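PDB 3R4S: botulinum neurotoxin type C1 from Clostridium botulinum, which probably binds gangliosides on nerve cells through this receptor-binding fragment, so that the zinc-protease neurotoxin can enter them. Local coordinates for residues 78-83 and 117-122; 151-156 and 161-166; 270-275 and 392-397. All coordinates share one frame; numbering follows the deposited sequence.

Interaction 1 (78-83 and 117-122); sequences FSISFW and LVFTLK
Strands 78-83 and 117-122 face each other across 11.6 Å at the closest approach of their axes, and their N-to-C directions lie 151° apart. At that spacing the backbones do not meet, and side chains alone bridge the gap. Ile80 and Phe119 make the shortest contact. The outermost methyl of Ile80, CD1, lies 4.0 Å from CE1 of Phe119, and the two side chains cross at about a right angle. Phe119 has CG anti to its backbone N (chi1 175°), a torsion with which the ring spans the gap and its far end meets the opposite strand. Phe78 comes in beside Ile80. Its ring is touched at the edge, close to the ring plane, by two partners: CE1 of Phe78 is 4.3 Å from CZ of Phe119, and CZ of Phe78 is 4.3 Å from CD2 of Leu121.

The two strands belong to different antiparallel sheets, packed face to face in the jelly-roll, lectin-like beta sandwich of the N-terminal receptor-binding region. The contact is part of the hydrophobic core between those sheets. All four touching residues are buried, and the packing is purely apolar. The contact is modest, with 149 Å² buried over both segments. Leu121 leaves its strand at an angle to the gap, but its CD2 end turns back to meet Phe78. Ile80 also packs on Phe213 and Ile215 of strand 207-216 and on Trp108, while Phe119 lies against Val152 and Ile110.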
loop_
_atom_site.group_PDB
_atom_site.type_symbol
_atom_site.label_atom_id
_atom_site.label_comp_id
_atom_site.label_asym_id
_atom_site.label_seq_id
_atom_site.Cartn_x
_atom_site.Cartn_y
_atom_site.Cartn_z
ATOM N N PHE A 78 -9.384 18.617 16.918
ATOM C CA PHE A 78 -8.070 18.443 16.301
ATOM C C PHE A 78 -8.100 17.305 15.288
ATOM O O PHE A 78 -9.070 16.537 15.228
ATOM C CB PHE A 78 -6.986 18.179 17.354
ATOM C CG PHE A 78 -7.196 16.907 18.146
ATOM C CD1 PHE A 78 -6.836 15.671 17.621
ATOM C CD2 PHE A 78 -7.732 16.951 19.419
ATOM C CE1 PHE A 78 -7.027 14.497 18.359
ATOM C CE2 PHE A 78 -7.914 15.790 20.160
ATOM C CZ PHE A 78 -7.566 14.570 19.634
ATOM N N SER A 79 -7.041 17.210 14.486
ATOM C CA SER A 79 -6.872 16.103 13.553
ATOM C C SER A 79 -5.431 15.654 13.608
ATOM O O SER A 79 -4.517 16.463 13.795
ATOM C CB SER A 79 -7.207 16.517 12.121
ATOM O OG SER A 79 -8.467 17.148 12.047
ATOM N N ILE A 80 -5.233 14.356 13.440
ATOM C CA ILE A 80 -3.915 13.762 13.415
ATOM C C ILE A 80 -3.815 12.955 12.132
ATOM O O ILE A 80 -4.685 12.127 11.853
ATOM C CB ILE A 80 -3.742 12.814 14.613
ATOM C CG1 ILE A 80 -3.888 13.586 15.929
ATOM C CG2 ILE A 80 -2.408 12.063 14.532
ATOM C CD1 ILE A 80 -3.827 12.688 17.167
ATOM N N SER A 81 -2.777 13.195 11.340
ATOM C CA SER A 81 -2.617 12.461 10.087
ATOM C C SER A 81 -1.196 11.959 9.909
ATOM O O SER A 81 -0.247 12.587 10.368
ATOM C CB SER A 81 -3.014 13.329 8.879
ATOM O OG SER A 81 -2.182 14.478 8.749
ATOM N N PHE A 82 -1.046 10.822 9.239
ATOM C CA PHE A 82 0.279 10.275 8.986
ATOM C C PHE A 82 0.214 9.062 8.073
ATOM O O PHE A 82 -0.791 8.344 8.030
ATOM C CB PHE A 82 0.977 9.865 10.290
ATOM C CG PHE A 82 0.201 8.846 11.116
ATOM C CD1 PHE A 82 0.414 7.474 10.952
ATOM C CD2 PHE A 82 -0.720 9.262 12.064
ATOM C CE1 PHE A 82 -0.302 6.526 11.723
ATOM C CE2 PHE A 82 -1.438 8.330 12.844
ATOM C CZ PHE A 82 -1.223 6.968 12.678
ATOM N N TRP A 83 1.305 8.846 7.353
ATOM C CA TRP A 83 1.485 7.643 6.572
ATOM C C TRP A 83 2.171 6.635 7.455
ATOM O O TRP A 83 3.077 6.990 8.234
ATOM C CB TRP A 83 2.355 7.932 5.355
ATOM C CG TRP A 83 1.601 8.604 4.261
ATOM C CD1 TRP A 83 1.461 9.952 4.059
ATOM C CD2 TRP A 83 0.876 7.959 3.207
ATOM N NE1 TRP A 83 0.694 10.181 2.935
ATOM C CE2 TRP A 83 0.313 8.975 2.402
ATOM C CE3 TRP A 83 0.630 6.621 2.878
ATOM C CZ2 TRP A 83 -0.467 8.693 1.279
ATOM C CZ3 TRP A 83 -0.150 6.340 1.765
ATOM C CH2 TRP A 83 -0.689 7.373 0.977
ATOM N N LEU A 117 -5.974 -1.325 14.002
ATOM C CA LEU A 117 -5.226 -0.166 14.466
ATOM C C LEU A 117 -6.203 0.677 15.275
ATOM O O LEU A 117 -7.292 1.006 14.798
ATOM C CB LEU A 117 -4.600 0.633 13.319
ATOM C CG LEU A 117 -3.858 1.911 13.768
ATOM C CD1 LEU A 117 -2.603 2.151 12.966
ATOM C CD2 LEU A 117 -4.762 3.131 13.671
ATOM N N VAL A 118 -5.820 1.000 16.508
ATOM C CA VAL A 118 -6.744 1.610 17.455
ATOM C C VAL A 118 -6.300 3.009 17.885
ATOM O O VAL A 118 -5.152 3.203 18.287
ATOM C CB VAL A 118 -6.870 0.733 18.712
ATOM C CG1 VAL A 118 -7.921 1.285 19.645
ATOM C CG2 VAL A 118 -7.218 -0.715 18.320
ATOM N N PHE A 119 -7.203 3.980 17.793
ATOM C CA PHE A 119 -6.973 5.301 18.374
ATOM C C PHE A 119 -7.758 5.416 19.662
ATOM O O PHE A 119 -8.935 5.073 19.702
ATOM C CB PHE A 119 -7.397 6.427 17.425
ATOM C CG PHE A 119 -7.287 7.794 18.043
ATOM C CD1 PHE A 119 -6.054 8.439 18.117
ATOM C CD2 PHE A 119 -8.408 8.426 18.561
ATOM C CE1 PHE A 119 -5.938 9.708 18.701
ATOM C CE2 PHE A 119 -8.307 9.685 19.148
ATOM C CZ PHE A 119 -7.063 10.325 19.225
ATOM N N THR A 120 -7.109 5.901 20.711
ATOM C CA THR A 120 -7.743 5.980 22.022
ATOM C C THR A 120 -7.598 7.351 22.671
ATOM O O THR A 120 -6.493 7.909 22.734
ATOM C CB THR A 120 -7.133 4.959 22.982
ATOM O OG1 THR A 120 -7.194 3.656 22.392
ATOM C CG2 THR A 120 -7.890 4.958 24.302
ATOM N N LEU A 121 -8.717 7.905 23.131
ATOM C CA LEU A 121 -8.676 9.018 24.074
ATOM C C LEU A 121 -8.677 8.411 25.472
ATOM O O LEU A 121 -9.578 7.641 25.814
ATOM C CB LEU A 121 -9.884 9.934 23.900
ATOM C CG LEU A 121 -9.895 10.866 22.683
ATOM C CD1 LEU A 121 -11.112 11.760 22.734
ATOM C CD2 LEU A 121 -8.634 11.716 22.607
ATOM N N LYS A 122 -7.660 8.719 26.269
ATOM C CA LYS A 122 -7.607 8.201 27.628
ATOM C C LYS A 122 -7.956 9.295 28.630
ATOM O O LYS A 122 -7.166 10.215 28.868
ATOM C CB LYS A 122 -6.235 7.611 27.943
ATOM C CG LYS A 122 -6.176 6.914 29.300
ATOM C CD LYS A 122 -4.773 6.426 29.605
ATOM C CE LYS A 122 -4.713 5.659 30.921
ATOM N NZ LYS A 122 -4.895 4.215 30.706
#

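Interaction 2 (151-156 and 161-166); sequences TVTNNM and KIYING
Thr151 and Tyr163 form an antiparallel hydrogen-bonded pair, and Thr153 and Lys161 form the next. Four backbone bonds hold the strands together. The shortest runs from Tyr163 N to Thr151 O (2.7 Å). Between these pairs, Val152 and Ile162 form a non-hydrogen-bonded pair. Their side chains meet directly on the core face, with Val152 CG2 3.9 Å from Ile162 CD1. This and the backbone bonds are the close part of the contact.

The opposite face is looser, and two waters bridge it. A chi1 of 69° sets Thr153 OG1 3.6 Å from Lys161 CB and within bonding distance of the first water. That water donates to Thr153 OG1 at 2.8 Å and also bonds Tyr163 OH. The Tyr163 ring presents its edge to Thr151 O, which lies in the ring plane, 3.5 Å from CD2. The second water accepts from Gly166 N and bonds Thr151 OG1. Lys161 is partly exposed, and its extended end leads away. Ile225 of helix 222-231 buries Thr151, Thr153 and Tyr163.

The contact joins the two strands of the beta hairpin 148-155 and 159-164, within one sheet of the lectin-like sandwich.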
loop_
_atom_site.group_PDB
_atom_site.type_symbol
_atom_site.label_atom_id
_atom_site.label_comp_id
_atom_site.label_asym_id
_atom_site.label_seq_id
_atom_site.Cartn_x
_atom_site.Cartn_y
_atom_site.Cartn_z
ATOM N N THR A 151 -6.008 9.128 9.162
ATOM C CA THR A 151 -6.400 10.432 9.669
ATOM C C THR A 151 -7.435 10.233 10.753
ATOM O O THR A 151 -8.477 9.613 10.528
ATOM C CB THR A 151 -6.958 11.338 8.571
ATOM O OG1 THR A 151 -6.107 11.259 7.419
ATOM C CG2 THR A 151 -7.036 12.783 9.066
ATOM N N VAL A 152 -7.117 10.730 11.941
ATOM C CA VAL A 152 -8.043 10.714 13.059
ATOM C C VAL A 152 -8.515 12.144 13.295
ATOM O O VAL A 152 -7.697 13.077 13.311
ATOM C CB VAL A 152 -7.359 10.181 14.335
ATOM C CG1 VAL A 152 -8.217 10.453 15.562
ATOM C CG2 VAL A 152 -7.035 8.691 14.201
ATOM N N THR A 153 -9.823 12.336 13.462
ATOM C CA THR A 153 -10.315 13.658 13.847
ATOM C C THR A 153 -11.131 13.540 15.113
ATOM O O THR A 153 -11.783 12.529 15.346
ATOM C CB THR A 153 -11.134 14.369 12.734
ATOM O OG1 THR A 153 -12.384 13.695 12.529
ATOM C CG2 THR A 153 -10.349 14.417 11.426
ATOM N N ASN A 154 -11.069 14.572 15.942
ATOM C CA ASN A 154 -11.836 14.596 17.173
ATOM C C ASN A 154 -12.487 15.949 17.393
ATOM O O ASN A 154 -11.907 16.980 17.086
ATOM C CB ASN A 154 -10.950 14.284 18.362
ATOM C CG ASN A 154 -11.749 14.070 19.623
ATOM O OD1 ASN A 154 -11.711 14.881 20.566
ATOM N ND2 ASN A 154 -12.488 12.986 19.649
ATOM N N ASN A 155 -13.695 15.922 17.936
ATOM C CA ASN A 155 -14.433 17.123 18.291
ATOM C C ASN A 155 -15.158 16.834 19.602
ATOM O O ASN A 155 -16.059 15.999 19.635
ATOM C CB ASN A 155 -15.434 17.464 17.180
ATOM C CG ASN A 155 -16.201 18.748 17.454
ATOM O OD1 ASN A 155 -16.277 19.200 18.583
ATOM N ND2 ASN A 155 -16.781 19.327 16.421
ATOM N N MET A 156 -14.750 17.491 20.688
ATOM C CA MET A 156 -15.367 17.245 21.991
ATOM C C MET A 156 -16.886 17.427 21.952
ATOM O O MET A 156 -17.620 16.713 22.632
ATOM C CB MET A 156 -14.748 18.122 23.085
ATOM C CG MET A 156 -13.330 17.725 23.463
ATOM S SD MET A 156 -13.142 15.988 23.947
ATOM C CE MET A 156 -11.384 15.944 24.327
ATOM N N LYS A 161 -13.413 10.333 14.781
ATOM C CA LYS A 161 -13.482 9.613 13.518
ATOM C C LYS A 161 -12.100 9.129 13.119
ATOM O O LYS A 161 -11.085 9.756 13.440
ATOM C CB LYS A 161 -14.036 10.520 12.416
ATOM C CG LYS A 161 -15.430 11.071 12.696
ATOM C CD LYS A 161 -15.885 11.996 11.576
ATOM C CE LYS A 161 -16.835 13.046 12.116
ATOM N NZ LYS A 161 -17.084 14.153 11.141
ATOM N N ILE A 162 -12.055 8.011 12.412
ATOM C CA ILE A 162 -10.812 7.594 11.810
ATOM C C ILE A 162 -11.060 7.300 10.338
ATOM O O ILE A 162 -12.056 6.670 9.980
ATOM C CB ILE A 162 -10.145 6.412 12.557
ATOM C CG1 ILE A 162 -8.843 6.019 11.849
ATOM C CG2 ILE A 162 -11.086 5.201 12.628
ATOM C CD1 ILE A 162 -7.941 5.150 12.714
ATOM N N TYR A 163 -10.172 7.824 9.497
ATOM C CA TYR A 163 -10.195 7.585 8.066
ATOM C C TYR A 163 -8.958 6.801 7.637
ATOM O O TYR A 163 -7.890 6.923 8.235
ATOM C CB TYR A 163 -10.175 8.906 7.302
ATOM C CG TYR A 163 -11.278 9.903 7.602
ATOM C CD1 TYR A 163 -12.194 10.269 6.615
ATOM C CD2 TYR A 163 -11.375 10.518 8.840
ATOM C CE1 TYR A 163 -13.197 11.211 6.864
ATOM C CE2 TYR A 163 -12.382 11.459 9.103
ATOM C CZ TYR A 163 -13.281 11.799 8.109
ATOM O OH TYR A 163 -14.269 12.731 8.358
ATOM N N ILE A 164 -9.102 6.024 6.572
ATOM C CA ILE A 164 -7.991 5.281 6.010
ATOM C C ILE A 164 -7.987 5.601 4.519
ATOM O O ILE A 164 -9.012 5.479 3.850
ATOM C CB ILE A 164 -8.148 3.765 6.264
ATOM C CG1 ILE A 164 -8.219 3.492 7.767
ATOM C CG2 ILE A 164 -7.004 2.963 5.624
ATOM C CD1 ILE A 164 -6.932 3.840 8.519
ATOM N N ASN A 165 -6.849 6.078 4.027
ATOM C CA ASN A 165 -6.725 6.496 2.642
ATOM C C ASN A 165 -7.868 7.408 2.212
ATOM O O ASN A 165 -8.428 7.262 1.126
ATOM C CB ASN A 165 -6.592 5.270 1.734
ATOM C CG ASN A 165 -5.391 4.412 2.103
ATOM O OD1 ASN A 165 -4.328 4.941 2.459
ATOM N ND2 ASN A 165 -5.546 3.084 2.015
ATOM N N GLY A 166 -8.206 8.355 3.084
ATOM C CA GLY A 166 -9.196 9.366 2.764
ATOM C C GLY A 166 -10.643 8.927 2.908
ATOM O O GLY A 166 -11.549 9.683 2.584
HETATM O O HOH W 1 -7.044 9.061 5.781
HETATM O O HOH W 2 -13.688 14.600 10.260
#

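Interaction 3 (270-275 and 392-397); sequences QIVFNT and FRLGGD
A glycine-containing type I' beta turn, Leu394 to Asp397, follows the end of strand 381-392 in the C-terminal beta-trefoil region, and its first residue packs against strand 270-275. Leu394 reaches both Gln270 and Val272. Its CD2 methyl lies 3.7 Å from Gln270 CB, and its CD1 methyl lies 3.9 Å from Val272 CG1. The Leu394 and Val272 side chains run past each other in opposite directions.

Phe392 meets the outer part of the Gln270 side chain. A chi1 of 176° swings Gln270 CG away from its own N, to a place 4.2 Å above one face of the Phe392 ring, displaced toward the rim. The chain then bends at chi2. The Gln270 amide plane is inclined 28° to the ring and stacks on it.

The turn is tied to itself as well. Leu394 N donates to Asp397 OD1 at 3.1 Å, while Asp397 N donates to Leu394 O. Asp397 OD1 has a further hydrogen-bond partner in Tyr403 OH.

The Gln270 side chain is about 7 Å from the bound N-acetyl-beta-neuraminic acid, whose pocket includes residues 265-269. Gly395 N bonds Ser268 OG, which joins the turn to that pocket. Around the contact, Leu394 touches Asn267 of strand 262-267. Gln270 and Phe392 both pack on Val405 of strand 401-409 and on Ala340 of strand 338-345.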
loop_
_atom_site.group_PDB
_atom_site.type_symbol
_atom_site.label_atom_id
_atom_site.label_comp_id
_atom_site.label_asym_id
_atom_site.label_seq_id
_atom_site.Cartn_x
_atom_site.Cartn_y
_atom_site.Cartn_z
ATOM N N GLN A 270 2.853 -21.272 -22.429
ATOM C CA GLN A 270 1.621 -20.608 -22.037
ATOM C C GLN A 270 1.671 -20.349 -20.535
ATOM O O GLN A 270 1.830 -21.280 -19.744
ATOM C CB GLN A 270 0.400 -21.460 -22.367
ATOM C CG GLN A 270 -0.921 -20.845 -21.890
ATOM C CD GLN A 270 -1.067 -19.391 -22.331
ATOM O OE1 GLN A 270 -1.254 -18.487 -21.507
ATOM N NE2 GLN A 270 -0.956 -19.158 -23.628
ATOM N N ILE A 271 1.549 -19.085 -20.137
ATOM C CA ILE A 271 1.461 -18.765 -18.710
ATOM C C ILE A 271 0.150 -19.277 -18.153
ATOM O O ILE A 271 -0.900 -19.156 -18.794
ATOM C CB ILE A 271 1.566 -17.262 -18.450
ATOM C CG1 ILE A 271 2.929 -16.756 -18.918
ATOM C CG2 ILE A 271 1.360 -16.970 -16.966
ATOM C CD1 ILE A 271 3.080 -15.254 -18.837
ATOM N N VAL A 272 0.220 -19.874 -16.970
ATOM C CA VAL A 272 -0.967 -20.383 -16.296
ATOM C C VAL A 272 -0.903 -20.016 -14.822
ATOM O O VAL A 272 0.177 -19.785 -14.282
ATOM C CB VAL A 272 -1.086 -21.923 -16.426
ATOM C CG1 VAL A 272 -1.091 -22.327 -17.891
ATOM C CG2 VAL A 272 0.060 -22.616 -15.686
ATOM N N PHE A 273 -2.057 -19.970 -14.173
ATOM C CA PHE A 273 -2.104 -19.640 -12.761
ATOM C C PHE A 273 -2.424 -20.866 -11.921
ATOM O O PHE A 273 -3.438 -21.531 -12.133
ATOM C CB PHE A 273 -3.121 -18.522 -12.506
ATOM C CG PHE A 273 -2.709 -17.191 -13.073
ATOM C CD1 PHE A 273 -1.912 -16.326 -12.341
ATOM C CD2 PHE A 273 -3.115 -16.810 -14.338
ATOM C CE1 PHE A 273 -1.527 -15.096 -12.867
ATOM C CE2 PHE A 273 -2.734 -15.580 -14.874
ATOM C CZ PHE A 273 -1.940 -14.725 -14.137
ATOM N N ASN A 274 -1.549 -21.154 -10.963
ATOM C CA ASN A 274 -1.720 -22.295 -10.068
ATOM C C ASN A 274 -2.027 -21.849 -8.646
ATOM O O ASN A 274 -1.534 -20.815 -8.192
ATOM C CB ASN A 274 -0.445 -23.149 -10.046
ATOM C CG ASN A 274 -0.204 -23.895 -11.354
ATOM O OD1 ASN A 274 -1.062 -23.937 -12.237
ATOM N ND2 ASN A 274 0.975 -24.491 -11.475
ATOM N N THR A 275 -2.814 -22.648 -7.933
ATOM C CA THR A 275 -3.153 -22.363 -6.547
ATOM C C THR A 275 -1.922 -22.404 -5.624
ATOM O O THR A 275 -1.143 -23.356 -5.658
ATOM C CB THR A 275 -4.232 -23.329 -6.056
ATOM O OG1 THR A 275 -5.407 -23.152 -6.858
ATOM C CG2 THR A 275 -4.576 -23.065 -4.602
ATOM N N PHE A 392 -6.918 -25.438 -23.472
ATOM C CA PHE A 392 -5.657 -25.589 -24.190
ATOM C C PHE A 392 -5.217 -27.050 -24.180
ATOM O O PHE A 392 -5.696 -27.860 -23.383
ATOM C CB PHE A 392 -4.525 -24.799 -23.515
ATOM C CG PHE A 392 -4.701 -23.303 -23.513
ATOM C CD1 PHE A 392 -4.093 -22.517 -24.488
ATOM C CD2 PHE A 392 -5.423 -22.679 -22.509
ATOM C CE1 PHE A 392 -4.230 -21.133 -24.470
ATOM C CE2 PHE A 392 -5.557 -21.298 -22.482
ATOM C CZ PHE A 392 -4.967 -20.525 -23.458
ATOM N N ARG A 393 -4.266 -27.366 -25.053
ATOM C CA ARG A 393 -3.497 -28.594 -24.955
ATOM C C ARG A 393 -2.073 -28.173 -24.631
ATOM O O ARG A 393 -1.366 -27.648 -25.486
ATOM C CB ARG A 393 -3.510 -29.366 -26.278
ATOM C CG ARG A 393 -4.882 -29.862 -26.710
ATOM C CD ARG A 393 -4.784 -30.739 -27.977
ATOM N NE ARG A 393 -6.095 -31.277 -28.334
ATOM C CZ ARG A 393 -6.938 -30.693 -29.177
ATOM N NH1 ARG A 393 -6.610 -29.551 -29.768
ATOM N NH2 ARG A 393 -8.109 -31.254 -29.430
ATOM N N LEU A 394 -1.656 -28.398 -23.396
ATOM C CA LEU A 394 -0.311 -28.039 -22.979
ATOM C C LEU A 394 0.415 -29.260 -22.431
ATOM O O LEU A 394 -0.213 -30.205 -21.964
ATOM C CB LEU A 394 -0.366 -26.951 -21.898
ATOM C CG LEU A 394 -1.206 -25.695 -22.158
ATOM C CD1 LEU A 394 -1.268 -24.820 -20.898
ATOM C CD2 LEU A 394 -0.656 -24.912 -23.342
ATOM N N GLY A 395 1.739 -29.234 -22.488
ATOM C CA GLY A 395 2.553 -30.254 -21.846
ATOM C C GLY A 395 2.195 -31.703 -22.139
ATOM O O GLY A 395 2.092 -32.522 -21.226
ATOM N N GLY A 396 2.000 -32.036 -23.406
ATOM C CA GLY A 396 1.740 -33.422 -23.757
ATOM C C GLY A 396 0.285 -33.870 -23.733
ATOM O O GLY A 396 -0.034 -34.945 -24.256
ATOM N N ASP A 397 -0.586 -33.070 -23.118
ATOM C CA ASP A 397 -2.032 -33.279 -23.202
ATOM C C ASP A 397 -2.428 -33.717 -24.608
ATOM O O ASP A 397 -2.064 -33.075 -25.599
ATOM C CB ASP A 397 -2.792 -31.965 -22.954
ATOM C CG ASP A 397 -2.798 -31.520 -21.494
ATOM O OD1 ASP A 397 -2.941 -30.285 -21.288
ATOM O OD2 ASP A 397 -2.700 -32.380 -20.581
#

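How the interactions relate
Along the chain the three contacts come in series. Interactions 1 and 2 have centres 7 Å apart and share the N-terminal lectin-like region. Strands 77-87 and 148-155 are neighbours in one sheet, where Ile80 N probably bonds Val152 O. Interaction 2 adds strand 159-164 to that sheet, while interaction 1 packs the sheet on the opposing one. Interaction 3 lies in the C-terminal trefoil region on the opposite side of the chain's centre, with its own centre 49 Å from that of interaction 1 and 48 Å from that of interaction 2. It lies near a bound sialic acid. Interactions 1 and 2, whose nearest atoms are about 26 and 24 Å from interaction 3, are packing contacts in the sandwich.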